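Local coordinates for 2-dehydro-3-deoxyphosphogluconate aldolase (Vibrio fischeri, PDB 3NZR), which is a KDGP aldolase, an enzyme of the TIM-barrel class built round a ring of parallel strands, at residues His36-Val41 with Pro91-Gln96; Met81-Ser86 with Val101-Ala106. One frame throughout, in Å; residues are numbered along the deposited sequence.

How the interactions relate
Both contacts lie in the beta/alpha barrel, with centres about 13 Å apart. Interaction 1 is inside, between strands 37-42 and 93-94, which have strand 67-70 between them in the parallel sheet; interaction 2 is in the outer layer, between helices 79-89 and 101-108. Along the chain the segments alternate: 36-41, 81-86, 91-96, 101-106. Strand 93-94 follows the first of the two helices and precedes the second, and 91-96, a partner in interaction 1, also lies against interaction 2: I94 packs on S86, and Q96 NE2 stands 2.9 Å from S104 OG. The pair thus ties the barrel interior to its helical coat, and that coat reaches the second subunit.

Interaction 1 of 2, residues His36-Val41 with Pro91-Gln96; sequences HVLVGV and PQHINQ. With MG (magnesium ion), chain E.
A small, buried apolar contact inside the TIM barrel joins L38 of strand 37-42 to Q92, just before strand 93-94, and H93, its first residue. Strand 67-70 lies between the two in the sheet, so no backbone hydrogen bond links them, and L38 and H93 are 7.4 Å apart at their CA atoms. The leucine spans this gap with its two methyls. CD1 lies 3.6 Å from H93 CB and meets the imidazole obliquely, the two side chains crossing at about a right angle. CD2 turns to Q92, 3.5 Å from OE1. The glutamine chain, extended beyond CG (chi2 174°), brings OE1 beside this methyl and to a water, which donates to it at 2.6 Å. The same water donates to V37 O at 3.1 Å, making a polar bridge beside the leucine; Q92 NE2 bonds S4 O. At the outer end of the first segment, H36 NE2 binds a magnesium ion at 2.1 Å, five waters completing its octahedral shell, while ND1 is held by N8 O. Between these next-but-one strands, then, the chemistry is methyl contact plus one shared water, which joins a main-chain carbonyl to a side-chain amide without a direct bond between the segments.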
loop_
_atom_site.group_PDB
_atom_site.type_symbol
_atom_site.label_atom_id
_atom_site.label_comp_id
_atom_site.label_asym_id
_atom_site.label_seq_id
_atom_site.Cartn_x
_atom_site.Cartn_y
_atom_site.Cartn_z
ATOM N N HIS A 36 -16.537 24.275 -8.530
ATOM C CA HIS A 36 -15.185 23.834 -8.732
ATOM C C HIS A 36 -14.471 23.733 -7.377
ATOM O O HIS A 36 -13.482 24.389 -7.111
ATOM C CB HIS A 36 -14.444 24.753 -9.702
ATOM C CG HIS A 36 -15.137 24.898 -11.030
ATOM N ND1 HIS A 36 -15.334 23.827 -11.877
ATOM C CD2 HIS A 36 -15.794 25.956 -11.589
ATOM C CE1 HIS A 36 -16.051 24.230 -12.928
ATOM N NE2 HIS A 36 -16.322 25.522 -12.788
ATOM N N VAL A 37 -14.986 22.836 -6.548
ATOM C CA VAL A 37 -14.489 22.721 -5.151
ATOM C C VAL A 37 -14.792 21.317 -4.632
ATOM O O VAL A 37 -15.693 20.655 -5.132
ATOM C CB VAL A 37 -15.171 23.783 -4.277
ATOM C CG1 VAL A 37 -16.666 23.481 -4.148
ATOM C CG2 VAL A 37 -14.513 23.897 -2.872
ATOM N N LEU A 38 -14.046 20.881 -3.625
ATOM C CA LEU A 38 -14.388 19.746 -2.828
ATOM C C LEU A 38 -14.428 20.230 -1.419
ATOM O O LEU A 38 -13.535 20.938 -1.017
ATOM C CB LEU A 38 -13.236 18.706 -2.930
ATOM C CG LEU A 38 -13.010 18.140 -4.281
ATOM C CD1 LEU A 38 -11.584 17.494 -4.420
ATOM C CD2 LEU A 38 -14.129 17.153 -4.581
ATOM N N VAL A 39 -15.433 19.829 -0.638
ATOM C CA VAL A 39 -15.603 20.294 0.685
ATOM C C VAL A 39 -15.181 19.199 1.689
ATOM O O VAL A 39 -15.681 18.041 1.637
ATOM C CB VAL A 39 -17.082 20.615 0.933
ATOM C CG1 VAL A 39 -17.380 20.609 2.368
ATOM C CG2 VAL A 39 -17.481 21.936 0.297
ATOM N N GLY A 40 -14.211 19.539 2.523
ATOM C CA GLY A 40 -13.576 18.555 3.407
ATOM C C GLY A 40 -14.376 18.397 4.709
ATOM O O GLY A 40 -14.803 19.405 5.282
ATOM N N VAL A 41 -14.647 17.137 5.063
ATOM C CA VAL A 41 -15.307 16.746 6.272
ATOM C C VAL A 41 -14.343 15.756 6.942
ATOM O O VAL A 41 -13.833 14.813 6.291
ATOM C CB VAL A 41 -16.711 16.160 5.968
ATOM C CG1 VAL A 41 -17.546 16.025 7.286
ATOM C CG2 VAL A 41 -17.534 17.101 5.007
ATOM N N PRO A 91 -17.324 9.175 -1.889
ATOM C CA PRO A 91 -17.066 10.585 -2.204
ATOM C C PRO A 91 -16.260 10.784 -3.472
ATOM O O PRO A 91 -15.651 9.824 -4.005
ATOM C CB PRO A 91 -16.266 11.023 -1.006
ATOM C CG PRO A 91 -15.408 9.736 -0.665
ATOM C CD PRO A 91 -16.185 8.553 -1.169
ATOM N N GLN A 92 -16.198 12.040 -3.926
ATOM C CA GLN A 92 -15.308 12.377 -5.003
ATOM C C GLN A 92 -13.846 12.298 -4.598
ATOM O O GLN A 92 -13.021 12.134 -5.499
ATOM C CB GLN A 92 -15.608 13.743 -5.583
ATOM C CG GLN A 92 -16.925 13.707 -6.377
ATOM C CD GLN A 92 -17.377 15.101 -6.874
ATOM O OE1 GLN A 92 -16.609 16.055 -6.822
ATOM N NE2 GLN A 92 -18.611 15.195 -7.352
ATOM N N HIS A 93 -13.532 12.508 -3.319
ATOM C CA HIS A 93 -12.126 12.671 -2.887
ATOM C C HIS A 93 -11.873 12.087 -1.524
ATOM O O HIS A 93 -12.687 12.226 -0.595
ATOM C CB HIS A 93 -11.775 14.167 -2.939
ATOM C CG HIS A 93 -10.335 14.459 -2.649
ATOM N ND1 HIS A 93 -9.408 14.630 -3.647
ATOM C CD2 HIS A 93 -9.685 14.631 -1.491
ATOM C CE1 HIS A 93 -8.231 14.880 -3.103
ATOM N NE2 HIS A 93 -8.379 14.932 -1.799
ATOM N N ILE A 94 -10.783 11.321 -1.408
ATOM C CA ILE A 94 -10.374 10.690 -0.185
ATOM C C ILE A 94 -8.942 11.102 0.170
ATOM O O ILE A 94 -8.076 11.023 -0.690
ATOM C CB ILE A 94 -10.404 9.204 -0.398
ATOM C CG1 ILE A 94 -11.824 8.733 -0.698
ATOM C CG2 ILE A 94 -9.960 8.445 0.860
ATOM C CD1 ILE A 94 -11.934 7.307 -1.300
ATOM N N ASN A 95 -8.663 11.509 1.404
ATOM C CA ASN A 95 -7.316 11.865 1.832
ATOM C C ASN A 95 -6.756 10.658 2.484
ATOM O O ASN A 95 -7.450 10.037 3.334
ATOM C CB ASN A 95 -7.353 12.953 2.859
ATOM C CG ASN A 95 -7.773 14.279 2.284
ATOM O OD1 ASN A 95 -6.925 15.054 1.790
ATOM N ND2 ASN A 95 -9.042 14.593 2.403
ATOM N N GLN A 96 -5.538 10.278 2.158
ATOM C CA GLN A 96 -4.917 9.129 2.781
ATOM C C GLN A 96 -3.482 9.353 3.089
ATOM O O GLN A 96 -2.800 10.189 2.486
ATOM C CB GLN A 96 -5.094 7.856 2.020
ATOM C CG GLN A 96 -6.361 7.061 2.393
ATOM C CD GLN A 96 -6.426 6.617 3.795
ATOM O OE1 GLN A 96 -5.419 6.654 4.519
ATOM N NE2 GLN A 96 -7.599 6.136 4.217
HETATM MG MG MG E . -17.498 26.472 -14.321
HETATM O O HOH W 1 -16.208 18.578 -7.362
HETATM O O HOH W 2 -18.654 27.395 -15.818
HETATM O O HOH W 3 -16.061 26.646 -15.639
HETATM O O HOH W 4 -17.084 28.247 -13.620
HETATM O O HOH W 5 -18.990 26.398 -13.055
HETATM O O HOH W 6 -17.828 24.867 -15.196
#

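Interaction 2 of 2, residues Met81-Ser86 with Val101-Ala106; sequences MVSLIS and VATSRA
S83 and S104 face each other between two neighbouring helices of the TIM barrel's outer layer, 79-89 and 101-108, which flank strand 93-94 along the chain in an alpha-beta-alpha succession. The helices come close here, the CA atoms of the two serines being only 4.6 Å apart, as small side chains permit. S83 aims its CB at the second helix, and its hydroxyl, lying anti to its own carbonyl carbon (chi1 -70°), continues across the gap. S104 leaves its helix more to the side, yet its OG sits beside the backbone N in the same way, and the two hydroxyls meet tip to tip in a hydrogen bond of 2.8 Å, in which either could be the donor. T103 adds an apolar flank: its CG2 rests 3.6 Å from S83 OG. A water links the main chains as well, donating to S83 O at 3.0 Å and to S104 O at 3.1 Å, so that the helices are joined both through side chains and through carbonyls. A weak hydrogen bond between S83 OG and S79 O extends the polar cluster. Beyond the second helix, A102 and T103 pack on A102 of the second subunit, placing this pair just behind the dimer interface. One turn on from V82, S86 folds its hydroxyl back, OG donating to V82 O at 2.8 Å from the face of the carbonyl plane opposite S86 N.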
loop_
_atom_site.group_PDB
_atom_site.type_symbol
_atom_site.label_atom_id
_atom_site.label_comp_id
_atom_site.label_asym_id
_atom_site.label_seq_id
_atom_site.Cartn_x
_atom_site.Cartn_y
_atom_site.Cartn_z
HETATM N N MSE A 81 -10.302 4.406 9.460
HETATM C CA MSE A 81 -11.628 4.944 9.533
HETATM C C MSE A 81 -11.997 5.688 8.288
HETATM O O MSE A 81 -13.112 5.605 7.830
HETATM C CB MSE A 81 -11.760 5.860 10.751
HETATM C CG MSE A 81 -13.199 6.178 11.115
HETATM SE SE MSE A 81 -13.280 7.324 12.705
HETATM C CE MSE A 81 -13.119 5.907 14.121
ATOM N N VAL A 82 -11.035 6.422 7.692
ATOM C CA VAL A 82 -11.302 7.068 6.447
ATOM C C VAL A 82 -11.608 6.083 5.357
ATOM O O VAL A 82 -12.487 6.339 4.599
ATOM C CB VAL A 82 -10.107 8.032 6.042
ATOM C CG1 VAL A 82 -10.278 8.426 4.548
ATOM C CG2 VAL A 82 -10.088 9.246 6.972
ATOM N N SER A 83 -10.926 4.919 5.274
ATOM C CA SER A 83 -11.168 3.973 4.299
ATOM C C SER A 83 -12.547 3.399 4.495
ATOM O O SER A 83 -13.277 3.285 3.497
ATOM C CB SER A 83 -10.161 2.810 4.405
ATOM O OG SER A 83 -8.817 3.172 4.024
ATOM N N LEU A 84 -12.921 3.030 5.721
ATOM C CA LEU A 84 -14.237 2.397 5.970
ATOM C C LEU A 84 -15.359 3.419 5.725
ATOM O O LEU A 84 -16.378 3.116 5.148
ATOM C CB LEU A 84 -14.348 1.937 7.412
ATOM C CG LEU A 84 -13.416 0.787 7.744
ATOM C CD1 LEU A 84 -13.453 0.511 9.244
ATOM C CD2 LEU A 84 -13.880 -0.444 7.001
ATOM N N ILE A 85 -15.175 4.649 6.170
ATOM C CA ILE A 85 -16.153 5.728 5.813
ATOM C C ILE A 85 -16.339 5.910 4.303
ATOM O O ILE A 85 -17.481 6.003 3.795
ATOM C CB ILE A 85 -15.700 7.062 6.428
ATOM C CG1 ILE A 85 -15.848 7.025 7.954
ATOM C CG2 ILE A 85 -16.506 8.274 5.865
ATOM C CD1 ILE A 85 -15.171 8.206 8.628
ATOM N N SER A 86 -15.245 6.019 3.563
ATOM C CA SER A 86 -15.304 6.253 2.142
ATOM C C SER A 86 -15.981 5.102 1.396
ATOM O O SER A 86 -16.677 5.289 0.410
ATOM C CB SER A 86 -13.897 6.534 1.577
ATOM O OG SER A 86 -13.283 7.662 2.247
ATOM N N VAL A 101 -3.449 4.317 1.012
ATOM C CA VAL A 101 -3.925 4.528 -0.347
ATOM C C VAL A 101 -4.595 3.320 -0.985
ATOM O O VAL A 101 -5.770 3.393 -1.479
ATOM C CB VAL A 101 -2.756 5.028 -1.205
ATOM C CG1 VAL A 101 -3.190 5.180 -2.686
ATOM C CG2 VAL A 101 -2.289 6.363 -0.610
ATOM N N ALA A 102 -3.919 2.157 -0.905
ATOM C CA ALA A 102 -4.405 0.979 -1.547
ATOM C C ALA A 102 -5.659 0.480 -0.878
ATOM O O ALA A 102 -6.574 -0.007 -1.555
ATOM C CB ALA A 102 -3.255 -0.178 -1.555
ATOM N N THR A 103 -5.683 0.509 0.465
ATOM C CA THR A 103 -6.853 0.091 1.158
ATOM C C THR A 103 -8.088 0.909 0.794
ATOM O O THR A 103 -9.172 0.362 0.580
ATOM C CB THR A 103 -6.654 0.246 2.656
ATOM O OG1 THR A 103 -5.487 -0.476 3.085
ATOM C CG2 THR A 103 -7.912 -0.288 3.396
ATOM N N SER A 104 -7.954 2.218 0.780
ATOM C CA SER A 104 -9.039 3.075 0.366
ATOM C C SER A 104 -9.502 2.815 -1.078
ATOM O O SER A 104 -10.640 2.802 -1.334
ATOM C CB SER A 104 -8.670 4.527 0.554
ATOM O OG SER A 104 -8.720 4.899 1.884
ATOM N N ARG A 105 -8.574 2.636 -1.994
ATOM C CA ARG A 105 -8.926 2.310 -3.350
ATOM C C ARG A 105 -9.654 0.975 -3.421
ATOM O O ARG A 105 -10.568 0.850 -4.147
ATOM C CB ARG A 105 -7.764 2.313 -4.307
ATOM C CG ARG A 105 -8.098 1.859 -5.730
ATOM C CD ARG A 105 -8.978 2.813 -6.454
ATOM N NE ARG A 105 -8.320 4.062 -6.654
ATOM C CZ ARG A 105 -8.897 5.238 -6.840
ATOM N NH1 ARG A 105 -10.180 5.360 -6.889
ATOM N NH2 ARG A 105 -8.166 6.282 -6.982
ATOM N N ALA A 106 -9.225 0.009 -2.649
ATOM C CA ALA A 106 -9.839 -1.300 -2.729
ATOM C C ALA A 106 -11.243 -1.261 -2.185
ATOM O O ALA A 106 -12.158 -1.696 -2.826
ATOM C CB ALA A 106 -9.004 -2.353 -2.070
HETATM O O HOH W 7 -12.964 3.777 0.551
#